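Local coordinates for xylooligosaccharide oxidase (Myceliophthora thermophila, PDB 5L6G), which oxidises the C1 hydroxyl of xylooligosaccharides and related sugars to lactones with a bicovalently bound FAD, reducing molecular oxygen to hydrogen peroxide, at residues Ala209-Gly214 / Pro394-Tyr399; Ser164-Phe169 / Ala213-Gly218; Met447-Ala452 / Val464-Asn469; His176-Asp181 / Ser387-Val392. All blocks are in the same frame, centred on the assembly; numbering follows the deposited sequence.

In the fold
Contacts 1, 2 and 3 are buried, and contact 4 is only partly so. Contacts 2 and 3 carry hydrogen bonds to the FAD. Contact 2 stays inside the FAD-binding PCMH-type region. Contact 3 stays inside the berberine-like region, which also reaches the xylose at the flavin. Contacts 1 and 4 use the same long loop between strands 374-381 and 409-417 and lay it on the PCMH-type region. Contact 1 is polar, with donors of the loop and of Arg-211 meeting backbone carbonyls. Contact 4 is apolar between its segments. Contacts 1 and 2 share Ala-213 and Gly-214. Contact 3 combines a CH-pi contact with one direct backbone bond and a water bridge.

Contact 1 of 4, residues Ala209-Gly214 / Pro394-Tyr399; sequences ALRGAG and PGAGSY
Arg-211 turns its CG beside its own backbone N (chi1 -83°), and a bend at chi3 then swings the guanidinium over to Ala-396 in the loop. Ser-398 sets OG between its backbone N and carbonyl carbon (chi1 61°). That rotation aims the hydroxyl at the last turn of helix 204-213. Ala-396 O lies at the edge of the guanidinium, tilted somewhat (25°) from its plane for NH1. Arg-211 NH1 donates to Ala-396 O at 2.8 Å, and NH2 adds a weak bond to the same oxygen. NH1 also makes a weak bond to Phe-207 O, one turn back in the helix. A leucine in place of Arg-211 would probably leave Ala-396 O without the NH1 donor and its weaker NH2 companion, and leave this part of the loop less firmly held.

Ser-398 OG donates to Ala-209 O at 3.0 Å, coming from above the carbonyl plane. Ala-213 N, of the same segment as Ala-209, also donates to Ala-209 O, at 3.1 Å. The backbones join as well. Tyr-399 N donates to Arg-211 O at 3.0 Å. Arg-211 is the centre of an inverse gamma turn. Gly-212 follows, and its CA lies 3.4 Å from Ser-398 OG. A beta carbon on Gly-212 would run into that hydroxyl and into Tyr-399 N. The Tyr-399 ring leads away, and its OH bonds to Tyr-382.

The long loop before strand 409-417 is thus fixed to the PCMH-type region by polar bonds. Carbonyls near the helix end, at Ala-209 and Arg-211, find donors in the loop, while the arginine repays a loop carbonyl in turn.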
# COMPACT_ATOMS: atom_id res chain seq x y z
N ALA A 209 2.29 12.84 -10.64
CA ALA A 209 1.17 11.89 -10.77
C ALA A 209 1.55 10.46 -10.34
O ALA A 209 0.77 9.78 -9.66
CB ALA A 209 0.61 11.90 -12.19
N LEU A 210 2.76 10.02 -10.68
CA LEU A 210 3.22 8.69 -10.29
C LEU A 210 3.23 8.48 -8.79
O LEU A 210 3.00 7.36 -8.32
CB LEU A 210 4.66 8.44 -10.76
CG LEU A 210 4.88 8.24 -12.25
CD1 LEU A 210 6.38 8.09 -12.51
CD2 LEU A 210 4.11 7.04 -12.77
N ARG A 211 3.56 9.54 -8.06
CA ARG A 211 3.86 9.43 -6.67
C ARG A 211 2.61 9.54 -5.83
O ARG A 211 2.48 10.47 -5.01
CB ARG A 211 4.96 10.44 -6.28
CG ARG A 211 6.30 9.82 -6.63
CD ARG A 211 7.36 10.79 -6.99
NE ARG A 211 7.74 11.72 -5.94
CZ ARG A 211 7.42 13.01 -5.93
NH1 ARG A 211 6.62 13.54 -6.85
NH2 ARG A 211 7.90 13.78 -4.95
N GLY A 212 1.72 8.56 -6.03
CA GLY A 212 0.43 8.46 -5.36
C GLY A 212 -0.65 7.79 -6.19
O GLY A 212 -1.57 7.18 -5.64
N ALA A 213 -0.56 7.92 -7.52
CA ALA A 213 -1.59 7.40 -8.42
C ALA A 213 -0.99 6.70 -9.64
O ALA A 213 -1.64 6.62 -10.68
CB ALA A 213 -2.52 8.52 -8.83
N GLY A 214 0.22 6.17 -9.49
CA GLY A 214 1.03 5.70 -10.61
C GLY A 214 0.47 4.57 -11.46
O GLY A 214 0.91 4.36 -12.59
N PRO A 394 2.60 19.68 0.73
CA PRO A 394 1.33 19.35 0.06
C PRO A 394 1.38 19.36 -1.46
O PRO A 394 0.48 18.80 -2.08
CB PRO A 394 0.35 20.43 0.55
CG PRO A 394 1.15 21.43 1.31
CD PRO A 394 2.45 20.79 1.69
N GLY A 395 2.37 20.02 -2.06
CA GLY A 395 2.54 20.01 -3.52
C GLY A 395 3.51 18.97 -4.07
O GLY A 395 3.69 18.88 -5.28
N ALA A 396 4.14 18.18 -3.20
CA ALA A 396 5.21 17.27 -3.63
C ALA A 396 4.78 16.13 -4.56
O ALA A 396 5.56 15.74 -5.43
CB ALA A 396 5.92 16.67 -2.43
N GLY A 397 3.58 15.60 -4.38
CA GLY A 397 3.15 14.41 -5.12
C GLY A 397 1.64 14.25 -5.09
O GLY A 397 0.97 14.89 -4.29
N SER A 398 1.10 13.40 -5.94
CA SER A 398 -0.35 13.24 -6.01
C SER A 398 -0.91 12.54 -4.78
O SER A 398 -2.09 12.71 -4.46
CB SER A 398 -0.75 12.47 -7.25
OG SER A 398 -0.18 11.18 -7.22
N TYR A 399 -0.09 11.76 -4.08
CA TYR A 399 -0.53 11.15 -2.83
C TYR A 399 -1.15 12.25 -1.92
O TYR A 399 -0.51 13.26 -1.65
CB TYR A 399 0.61 10.40 -2.13
CG TYR A 399 0.17 9.76 -0.84
CD1 TYR A 399 -0.35 8.46 -0.83
CD2 TYR A 399 0.25 10.44 0.37
CE1 TYR A 399 -0.79 7.87 0.33
CE2 TYR A 399 -0.20 9.85 1.56
CZ TYR A 399 -0.72 8.56 1.52
OH TYR A 399 -1.17 7.91 2.65

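Contact 2 of 4, residues Ser164-Phe169 / Ala213-Gly218; sequences SLHGGF and AGSNFG. With FAD (flavin-adenine dinucleotide), chain D.
This is a buried contact between two turns beside the FAD, in which Leu-165 and His-166 at the end of helix 160-165 meet Gly-214 and Ser-215. The second turn is a short 3-10 segment leading into strand 219-229. His-166 NE2 and Ser-215 OG share a nearly straight hydrogen bond of 2.7 Å. The hydroxyl lies at the edge of the imidazole, near its plane. The other ring nitrogen, ND1, is bonded to Gly-162 O, so the imidazole is gripped at both nitrogens. Ser-215 OG has a further partner in Tyr-488 OH. An alanine in place of the histidine would probably deprive Ser-215 of one partner and open a gap beside the ribose of the adenosine half of FAD.

Both segments belong to the PCMH-type FAD-binding domain and touch the cofactor at its adenine, that ribose and the pyrimidine side of its flavin. His-166 CE1 lies 3.5 Å from FAD O4B, the ring oxygen of the ribose. Leu-165 CD1 approaches the adenine, 3.4 Å from FAD C2A. Phe-169 uses its backbone on the flavin: its N donates to FAD O2 at 3.1 Å, and its O accepts from FAD N3 at 2.6 Å.

The backbones are joined by one weak but straight bond, Gly-214 N to Leu-165 O at 3.3 Å (174°). Leu-165 CB sits 3.9 Å from Gly-214 CA, and a beta carbon on that glycine would clash with it.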
# COMPACT_ATOMS: atom_id res chain seq x y z
N SER A 164 4.74 1.21 -3.98
CA SER A 164 5.44 2.51 -3.93
C SER A 164 4.71 3.58 -4.72
O SER A 164 4.87 4.76 -4.46
CB SER A 164 6.89 2.42 -4.41
OG SER A 164 6.97 2.14 -5.80
N LEU A 165 3.89 3.17 -5.68
CA LEU A 165 3.22 4.14 -6.54
C LEU A 165 1.94 4.70 -5.93
O LEU A 165 1.40 5.67 -6.44
CB LEU A 165 2.94 3.55 -7.92
CG LEU A 165 4.19 3.27 -8.78
CD1 LEU A 165 3.79 2.55 -10.05
CD2 LEU A 165 4.99 4.54 -9.08
N HIS A 166 1.48 4.11 -4.85
CA HIS A 166 0.29 4.63 -4.19
C HIS A 166 0.48 4.96 -2.74
O HIS A 166 -0.52 5.24 -2.05
CB HIS A 166 -0.83 3.64 -4.32
CG HIS A 166 -1.07 3.22 -5.73
ND1 HIS A 166 -0.42 2.16 -6.31
CD2 HIS A 166 -1.87 3.75 -6.69
CE1 HIS A 166 -0.81 2.04 -7.56
NE2 HIS A 166 -1.70 2.98 -7.81
N GLY A 167 1.72 4.94 -2.25
CA GLY A 167 1.99 5.33 -0.87
C GLY A 167 3.00 4.36 -0.28
O GLY A 167 4.17 4.37 -0.69
N GLY A 168 2.53 3.50 0.63
CA GLY A 168 3.34 2.44 1.20
C GLY A 168 3.81 2.78 2.59
O GLY A 168 4.82 3.44 2.77
N PHE A 169 3.06 2.31 3.58
CA PHE A 169 3.22 2.66 4.97
C PHE A 169 3.67 1.41 5.75
O PHE A 169 3.06 0.33 5.63
CB PHE A 169 1.88 3.13 5.55
CG PHE A 169 2.00 3.65 6.95
CD1 PHE A 169 1.99 2.78 8.04
CD2 PHE A 169 2.14 5.00 7.17
CE1 PHE A 169 2.12 3.27 9.33
CE2 PHE A 169 2.28 5.50 8.45
CZ PHE A 169 2.28 4.63 9.53
N ALA A 213 -0.56 7.92 -7.52
CA ALA A 213 -1.59 7.40 -8.42
C ALA A 213 -0.99 6.70 -9.64
O ALA A 213 -1.64 6.62 -10.68
CB ALA A 213 -2.52 8.52 -8.83
N GLY A 214 0.22 6.17 -9.49
CA GLY A 214 1.03 5.70 -10.61
C GLY A 214 0.47 4.57 -11.46
O GLY A 214 0.91 4.36 -12.59
N SER A 215 -0.53 3.86 -10.96
CA SER A 215 -1.20 2.82 -11.74
C SER A 215 -1.95 3.37 -12.94
O SER A 215 -2.34 2.62 -13.82
CB SER A 215 -2.19 2.04 -10.87
OG SER A 215 -3.05 2.90 -10.14
N ASN A 216 -2.15 4.68 -12.98
CA ASN A 216 -3.00 5.29 -14.00
C ASN A 216 -2.26 5.87 -15.19
O ASN A 216 -2.90 6.26 -16.16
CB ASN A 216 -3.82 6.41 -13.36
CG ASN A 216 -4.82 5.88 -12.36
OD1 ASN A 216 -5.82 5.30 -12.76
ND2 ASN A 216 -4.55 6.06 -11.07
N PHE A 217 -0.93 5.97 -15.12
CA PHE A 217 -0.20 6.78 -16.08
C PHE A 217 0.80 6.09 -17.00
O PHE A 217 1.31 6.72 -17.91
CB PHE A 217 0.47 7.94 -15.36
CG PHE A 217 -0.51 8.77 -14.61
CD1 PHE A 217 -1.29 9.69 -15.27
CD2 PHE A 217 -0.74 8.56 -13.26
CE1 PHE A 217 -2.24 10.44 -14.60
CE2 PHE A 217 -1.68 9.30 -12.59
CZ PHE A 217 -2.42 10.25 -13.25
N GLY A 218 1.04 4.80 -16.79
CA GLY A 218 2.01 4.07 -17.59
C GLY A 218 2.48 2.88 -16.79
O GLY A 218 2.00 2.65 -15.70
PA FAD D . -0.36 -5.37 -7.89
O1A FAD D . 0.65 -6.06 -8.78
O2A FAD D . -1.67 -6.07 -7.70
O5B FAD D . -0.52 -3.87 -8.31
C5B FAD D . -1.37 -2.94 -7.64
C4B FAD D . -1.70 -1.79 -8.56
O4B FAD D . -0.49 -1.13 -8.94
C3B FAD D . -2.37 -2.23 -9.85
O3B FAD D . -3.24 -1.22 -10.30
C2B FAD D . -1.22 -2.36 -10.81
O2B FAD D . -1.61 -2.30 -12.18
C1B FAD D . -0.34 -1.22 -10.36
N9A FAD D . 1.06 -1.49 -10.71
C8A FAD D . 1.81 -2.53 -10.38
N7A FAD D . 3.05 -2.42 -10.91
C5A FAD D . 3.06 -1.27 -11.57
C6A FAD D . 4.04 -0.56 -12.39
N6A FAD D . 5.26 -1.12 -12.51
N1A FAD D . 3.66 0.60 -12.96
C2A FAD D . 2.45 1.14 -12.80
N3A FAD D . 1.48 0.53 -12.05
C4A FAD D . 1.76 -0.65 -11.44
N1 FAD D . 0.31 -1.68 2.13
C2 FAD D . 0.88 -0.77 2.98
O2 FAD D . 0.79 0.46 2.71
N3 FAD D . 1.56 -1.18 4.08
C4 FAD D . 1.72 -2.48 4.40
O4 FAD D . 2.36 -2.88 5.42
C4X FAD D . 1.13 -3.53 3.53
N5 FAD D . 1.23 -4.86 3.78
C5X FAD D . 0.70 -5.83 2.94
C6 FAD D . 0.84 -7.20 3.19
C7 FAD D . 0.25 -8.13 2.31
C7M FAD D . 0.41 -9.60 2.62
C8 FAD D . -0.49 -7.69 1.08
C8M FAD D . -1.07 -8.68 0.08
C9 FAD D . -0.60 -6.32 0.86
C9A FAD D . -0.06 -5.37 1.74
N10 FAD D . -0.19 -3.97 1.53
C10 FAD D . 0.38 -3.02 2.38
C1' FAD D . -0.91 -3.43 0.39
C2' FAD D . -0.02 -3.17 -0.78
O2' FAD D . 0.68 -1.95 -0.52
C3' FAD D . -0.94 -2.96 -1.98
O3' FAD D . -1.78 -4.09 -2.18
C4' FAD D . -0.08 -2.71 -3.22
O4' FAD D . -0.79 -1.85 -4.11
C5' FAD D . 0.28 -4.03 -3.85
O5' FAD D . 1.36 -3.85 -4.76
P FAD D . 1.66 -5.02 -5.78
O1P FAD D . 2.68 -4.60 -6.79
O2P FAD D . 1.93 -6.29 -5.02
O3P FAD D . 0.21 -5.27 -6.39

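Contact 3 of 4, residues Met447-Ala452 / Val464-Asn469; sequences MYINYA and VYYRQN. With FAD (flavin-adenine dinucleotide), chain D; XYP (beta-D-xylopyranose), chain H.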
# COMPACT_ATOMS: atom_id res chain seq x y z
N MET A 447 -9.62 7.68 1.65
CA MET A 447 -9.33 6.25 1.64
C MET A 447 -8.04 6.00 0.88
O MET A 447 -7.54 6.88 0.20
CB MET A 447 -10.50 5.48 1.04
CG MET A 447 -11.68 5.39 2.00
SD MET A 447 -13.18 4.69 1.29
CE MET A 447 -14.19 4.47 2.76
N TYR A 448 -7.52 4.80 1.00
CA TYR A 448 -6.15 4.49 0.64
C TYR A 448 -6.13 3.31 -0.28
O TYR A 448 -6.42 2.19 0.13
CB TYR A 448 -5.38 4.18 1.92
CG TYR A 448 -3.94 3.74 1.79
CD1 TYR A 448 -3.03 4.45 1.04
CD2 TYR A 448 -3.47 2.65 2.49
CE1 TYR A 448 -1.70 4.07 0.96
CE2 TYR A 448 -2.14 2.26 2.44
CZ TYR A 448 -1.26 2.98 1.69
OH TYR A 448 0.06 2.56 1.64
N ILE A 449 -5.80 3.57 -1.54
CA ILE A 449 -5.89 2.57 -2.60
C ILE A 449 -4.92 1.38 -2.46
O ILE A 449 -5.13 0.35 -3.09
CB ILE A 449 -5.79 3.26 -4.00
CG1 ILE A 449 -6.35 2.34 -5.09
CG2 ILE A 449 -4.37 3.72 -4.28
CD1 ILE A 449 -6.33 2.97 -6.47
N ASN A 450 -3.89 1.49 -1.63
CA ASN A 450 -3.11 0.31 -1.33
C ASN A 450 -3.90 -0.72 -0.53
O ASN A 450 -3.50 -1.87 -0.44
CB ASN A 450 -1.78 0.67 -0.67
CG ASN A 450 -0.69 0.90 -1.69
OD1 ASN A 450 -0.84 0.53 -2.84
ND2 ASN A 450 0.42 1.51 -1.26
N TYR A 451 -5.05 -0.32 0.01
CA TYR A 451 -6.07 -1.27 0.50
C TYR A 451 -7.35 -1.10 -0.35
O TYR A 451 -8.42 -0.68 0.12
CB TYR A 451 -6.36 -1.05 1.97
CG TYR A 451 -5.14 -1.09 2.86
CD1 TYR A 451 -4.18 -2.08 2.73
CD2 TYR A 451 -4.92 -0.11 3.82
CE1 TYR A 451 -3.06 -2.11 3.55
CE2 TYR A 451 -3.79 -0.13 4.62
CZ TYR A 451 -2.86 -1.13 4.48
OH TYR A 451 -1.73 -1.16 5.28
N ALA A 452 -7.21 -1.46 -1.61
CA ALA A 452 -8.20 -1.17 -2.62
C ALA A 452 -9.53 -1.82 -2.29
O ALA A 452 -9.59 -3.00 -2.00
CB ALA A 452 -7.73 -1.63 -3.98
N VAL A 464 -12.35 9.71 -3.06
CA VAL A 464 -11.87 9.37 -1.73
C VAL A 464 -10.40 8.98 -1.70
O VAL A 464 -9.72 9.21 -0.68
CB VAL A 464 -12.73 8.28 -1.05
CG1 VAL A 464 -14.17 8.75 -0.89
CG2 VAL A 464 -12.64 6.94 -1.78
N TYR A 465 -9.90 8.39 -2.78
CA TYR A 465 -8.49 8.00 -2.85
C TYR A 465 -7.55 9.18 -3.04
O TYR A 465 -6.45 9.16 -2.50
CB TYR A 465 -8.24 7.03 -4.00
CG TYR A 465 -8.78 5.63 -3.86
CD1 TYR A 465 -8.93 5.00 -2.62
CD2 TYR A 465 -9.11 4.90 -5.00
CE1 TYR A 465 -9.43 3.69 -2.53
CE2 TYR A 465 -9.59 3.60 -4.92
CZ TYR A 465 -9.75 3.00 -3.69
OH TYR A 465 -10.24 1.71 -3.64
N TYR A 466 -7.98 10.19 -3.81
CA TYR A 466 -7.11 11.28 -4.23
C TYR A 466 -7.54 12.69 -3.80
O TYR A 466 -6.72 13.63 -3.87
CB TYR A 466 -6.93 11.22 -5.73
CG TYR A 466 -6.47 9.87 -6.21
CD1 TYR A 466 -5.25 9.36 -5.82
CD2 TYR A 466 -7.28 9.08 -7.02
CE1 TYR A 466 -4.81 8.13 -6.25
CE2 TYR A 466 -6.86 7.85 -7.46
CZ TYR A 466 -5.63 7.36 -7.07
OH TYR A 466 -5.22 6.13 -7.52
N ARG A 467 -8.79 12.82 -3.34
CA ARG A 467 -9.32 14.04 -2.76
C ARG A 467 -8.90 15.29 -3.54
O ARG A 467 -9.24 15.43 -4.71
CB ARG A 467 -8.96 14.11 -1.26
CG ARG A 467 -9.73 13.12 -0.38
CD ARG A 467 -11.21 13.48 -0.36
NE ARG A 467 -11.99 12.76 0.65
CZ ARG A 467 -13.29 12.46 0.55
NH1 ARG A 467 -13.98 12.78 -0.55
NH2 ARG A 467 -13.91 11.83 1.54
N GLN A 468 -8.15 16.19 -2.90
CA GLN A 468 -7.87 17.49 -3.49
C GLN A 468 -6.95 17.40 -4.72
O GLN A 468 -6.83 18.36 -5.46
CB GLN A 468 -7.23 18.42 -2.45
CG GLN A 468 -5.77 18.10 -2.15
CD GLN A 468 -5.57 16.98 -1.14
OE1 GLN A 468 -6.52 16.33 -0.71
NE2 GLN A 468 -4.32 16.77 -0.73
N ASN A 469 -6.30 16.26 -4.92
CA ASN A 469 -5.41 16.08 -6.06
C ASN A 469 -6.07 15.44 -7.28
O ASN A 469 -5.44 15.32 -8.34
CB ASN A 469 -4.21 15.29 -5.60
CG ASN A 469 -3.35 16.08 -4.67
OD1 ASN A 469 -3.43 17.30 -4.67
ND2 ASN A 469 -2.54 15.41 -3.88
PA FAD D . -0.36 -5.37 -7.89
O1A FAD D . 0.65 -6.06 -8.78
O2A FAD D . -1.67 -6.07 -7.70
O5B FAD D . -0.52 -3.87 -8.31
C5B FAD D . -1.37 -2.94 -7.64
C4B FAD D . -1.70 -1.79 -8.56
O4B FAD D . -0.49 -1.13 -8.94
C3B FAD D . -2.37 -2.23 -9.85
O3B FAD D . -3.24 -1.22 -10.30
C2B FAD D . -1.22 -2.36 -10.81
O2B FAD D . -1.61 -2.30 -12.18
C1B FAD D . -0.34 -1.22 -10.36
N9A FAD D . 1.06 -1.49 -10.71
C8A FAD D . 1.81 -2.53 -10.38
N7A FAD D . 3.05 -2.42 -10.91
C5A FAD D . 3.06 -1.27 -11.57
C6A FAD D . 4.04 -0.56 -12.39
N6A FAD D . 5.26 -1.12 -12.51
N1A FAD D . 3.66 0.60 -12.96
C2A FAD D . 2.45 1.14 -12.80
N3A FAD D . 1.48 0.53 -12.05
C4A FAD D . 1.76 -0.65 -11.44
N1 FAD D . 0.31 -1.68 2.13
C2 FAD D . 0.88 -0.77 2.98
O2 FAD D . 0.79 0.46 2.71
N3 FAD D . 1.56 -1.18 4.08
C4 FAD D . 1.72 -2.48 4.40
O4 FAD D . 2.36 -2.88 5.42
C4X FAD D . 1.13 -3.53 3.53
N5 FAD D . 1.23 -4.86 3.78
C5X FAD D . 0.70 -5.83 2.94
C6 FAD D . 0.84 -7.20 3.19
C7 FAD D . 0.25 -8.13 2.31
C7M FAD D . 0.41 -9.60 2.62
C8 FAD D . -0.49 -7.69 1.08
C8M FAD D . -1.07 -8.68 0.08
C9 FAD D . -0.60 -6.32 0.86
C9A FAD D . -0.06 -5.37 1.74
N10 FAD D . -0.19 -3.97 1.53
C10 FAD D . 0.38 -3.02 2.38
C1' FAD D . -0.91 -3.43 0.39
C2' FAD D . -0.02 -3.17 -0.78
O2' FAD D . 0.68 -1.95 -0.52
C3' FAD D . -0.94 -2.96 -1.98
O3' FAD D . -1.78 -4.09 -2.18
C4' FAD D . -0.08 -2.71 -3.22
O4' FAD D . -0.79 -1.85 -4.11
C5' FAD D . 0.28 -4.03 -3.85
O5' FAD D . 1.36 -3.85 -4.76
P FAD D . 1.66 -5.02 -5.78
O1P FAD D . 2.68 -4.60 -6.79
O2P FAD D . 1.93 -6.29 -5.02
O3P FAD D . 0.21 -5.27 -6.39
O1 XYP H . -1.06 -2.97 6.84
C1 XYP H . -0.72 -4.32 6.56
C2 XYP H . -0.18 -4.98 7.82
C3 XYP H . 0.02 -6.48 7.63
C4 XYP H . -1.27 -7.11 7.10
C5 XYP H . -1.76 -6.38 5.85
O2 XYP H . 1.08 -4.36 8.13
O3 XYP H . 0.48 -7.09 8.85
O4 XYP H . -1.03 -8.47 6.73
O5 XYP H . -1.88 -4.98 6.07
O HOH W 1 -5.20 6.44 -2.06
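Ile-449 lies squarely on the ring of Tyr-465. Its CB is 3.6 Å from the centroid of that ring and only 4° off the normal, a CH-pi contact over the face. The CG1 branch is anti to the backbone N (chi1 -161°) and runs on over the same ring. From there Ile-449 CD1 reaches Tyr-466 OH at 3.5 Å. At the edge of the Tyr-465 ring stand Met-447 O and Tyr-448 N.

The neighbours of Ile-449 along the chain serve the active site. Tyr-448 OH donates to FAD O2 in a very short bond of 2.5 Å and takes a bond from Asn-450 ND2. Asn-450 OD1 accepts from FAD O4' at 2.7 Å. Tyr-451, a substrate-binding residue, shares a very short bond with the sugar, its OH 2.5 Å from O1 of the xylose of chain H.

Further out, the backbones of the two segments meet. Met-447 N donates to Val-464 O at 2.8 Å, from well above the carbonyl plane. Tyr-465 CA makes a CA-H...O contact with Met-447 O at 3.4 Å. The side chains of Met-447 and Val-464 lie alongside each other and point the same way. One water bridges Ile-449 N and Tyr-465 O. Tyr-465 OH is bonded to Gln-490 and to Asp-453 N, which probably helps hold the ring against Ile-449.

Helix 458-466 therefore backs the loop with an apolar and aromatic face. The polar side chains of the loop turn to flavin and sugar, consistent with the helix acting as a second shell for the site.

Contact 4 of 4, residues His176-Asp181 / Ser387-Val392; sequences HGLAVD and SAVTRV. With XYP (beta-D-xylopyranose), chain J.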
# COMPACT_ATOMS: atom_id res chain seq x y z
N HIS A 176 10.51 7.84 8.63
CA HIS A 176 11.11 8.04 7.30
C HIS A 176 10.14 8.19 6.12
O HIS A 176 10.56 8.35 4.98
CB HIS A 176 12.05 6.86 7.00
CG HIS A 176 13.25 6.78 7.91
ND1 HIS A 176 14.22 7.76 7.95
CD2 HIS A 176 13.64 5.83 8.77
CE1 HIS A 176 15.15 7.42 8.82
NE2 HIS A 176 14.82 6.25 9.34
N GLY A 177 8.84 8.17 6.38
CA GLY A 177 7.89 8.46 5.33
C GLY A 177 7.37 7.23 4.63
O GLY A 177 7.48 6.11 5.13
N LEU A 178 6.75 7.45 3.50
CA LEU A 178 6.12 6.37 2.77
C LEU A 178 7.11 5.84 1.75
O LEU A 178 8.09 6.50 1.45
CB LEU A 178 4.86 6.87 2.06
CG LEU A 178 3.77 7.46 2.95
CD1 LEU A 178 2.66 8.07 2.11
CD2 LEU A 178 3.23 6.39 3.88
N ALA A 179 6.84 4.65 1.20
CA ALA A 179 7.69 4.11 0.14
C ALA A 179 7.81 5.08 -1.03
O ALA A 179 8.89 5.27 -1.58
CB ALA A 179 7.15 2.76 -0.33
N VAL A 180 6.68 5.70 -1.39
CA VAL A 180 6.62 6.68 -2.47
C VAL A 180 7.60 7.85 -2.27
O VAL A 180 8.09 8.44 -3.22
CB VAL A 180 5.18 7.20 -2.66
CG1 VAL A 180 4.75 8.13 -1.54
CG2 VAL A 180 5.06 7.92 -3.98
N ASP A 181 7.91 8.14 -1.02
CA ASP A 181 8.83 9.23 -0.69
C ASP A 181 10.29 8.94 -0.96
O ASP A 181 11.13 9.84 -0.91
CB ASP A 181 8.64 9.62 0.77
CG ASP A 181 7.26 10.15 1.04
OD1 ASP A 181 6.75 10.87 0.16
OD2 ASP A 181 6.68 9.85 2.11
N SER A 387 5.70 13.19 12.46
CA SER A 387 5.63 12.22 11.39
C SER A 387 6.38 12.69 10.13
O SER A 387 6.16 13.80 9.63
CB SER A 387 4.18 11.93 11.05
OG SER A 387 4.10 11.10 9.90
N ALA A 388 7.26 11.83 9.62
CA ALA A 388 7.91 12.09 8.36
C ALA A 388 6.89 12.05 7.21
O ALA A 388 7.05 12.77 6.21
CB ALA A 388 9.03 11.08 8.12
N VAL A 389 5.83 11.25 7.36
CA VAL A 389 4.83 11.13 6.30
C VAL A 389 4.19 12.48 6.01
O VAL A 389 4.12 12.91 4.87
CB VAL A 389 3.72 10.11 6.66
CG1 VAL A 389 2.60 10.14 5.62
CG2 VAL A 389 4.31 8.70 6.77
N THR A 390 3.77 13.17 7.07
CA THR A 390 3.05 14.41 6.93
C THR A 390 3.96 15.65 7.01
O THR A 390 3.48 16.77 7.17
CB THR A 390 1.92 14.47 7.98
OG1 THR A 390 2.45 14.16 9.27
CG2 THR A 390 0.84 13.46 7.67
N ARG A 391 5.27 15.46 6.88
CA ARG A 391 6.20 16.57 6.66
C ARG A 391 6.47 16.78 5.18
O ARG A 391 7.04 17.79 4.79
CB ARG A 391 7.51 16.32 7.40
CG ARG A 391 7.43 16.73 8.85
CD ARG A 391 8.69 16.38 9.63
NE ARG A 391 8.58 16.87 11.00
CZ ARG A 391 9.30 16.43 12.03
NH1 ARG A 391 10.19 15.46 11.87
NH2 ARG A 391 9.14 16.98 13.23
N VAL A 392 6.08 15.83 4.34
CA VAL A 392 6.20 16.01 2.91
C VAL A 392 5.26 17.16 2.52
O VAL A 392 4.08 17.12 2.88
CB VAL A 392 5.83 14.73 2.13
CG1 VAL A 392 5.65 15.03 0.65
CG2 VAL A 392 6.87 13.64 2.35
O1 XYP J . 12.52 11.94 6.09
C1 XYP J . 12.29 12.25 4.70
C2 XYP J . 13.58 12.05 3.91
C3 XYP J . 13.34 12.19 2.40
C4 XYP J . 12.11 11.37 1.98
C5 XYP J . 10.91 11.68 2.87
O2 XYP J . 14.53 13.03 4.35
O3 XYP J . 14.49 11.76 1.65
O4 XYP J . 11.81 11.66 0.62
O5 XYP J . 11.25 11.39 4.22
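The carboxylate of Asp-181 takes a methyl of Val-392 above its plane. Val-392 CG2 is 3.5 Å from Asp-181 OD1 and nearly as close to CG and OD2. The two oxygens look to other partners. Asp-181 OD2 accepts from Leu-178 N at 2.8 Å, on the anti side, and OD1 forms a salt bridge with Arg-402. The His-176 ring stacks on Phe-228.

The rest of the contact is apolar. Leu-178 leans on both methyls of Val-389, with Leu-178 CD2 3.9 Å from Val-389 CG2. The same methyl touches Gly-177 CA. Ala-388 CB is pressed against the backbone, 3.4 Å from Gly-177 N. Gly-177 is the first residue past helix 173-176 and has a positive phi (94°). A beta carbon there would clash with Asp-181 OD2.

O4 of the xylose of chain J donates to Asp-181 O in a very short bond of 2.5 Å. It is not the sugar at the flavin.

The turn before strand 183-189 thus meets the long loop through methyl groups. Arg-402, which also bonds Val-389 O, probably balances the charge of Asp-181 and adds a polar tie between the two segments.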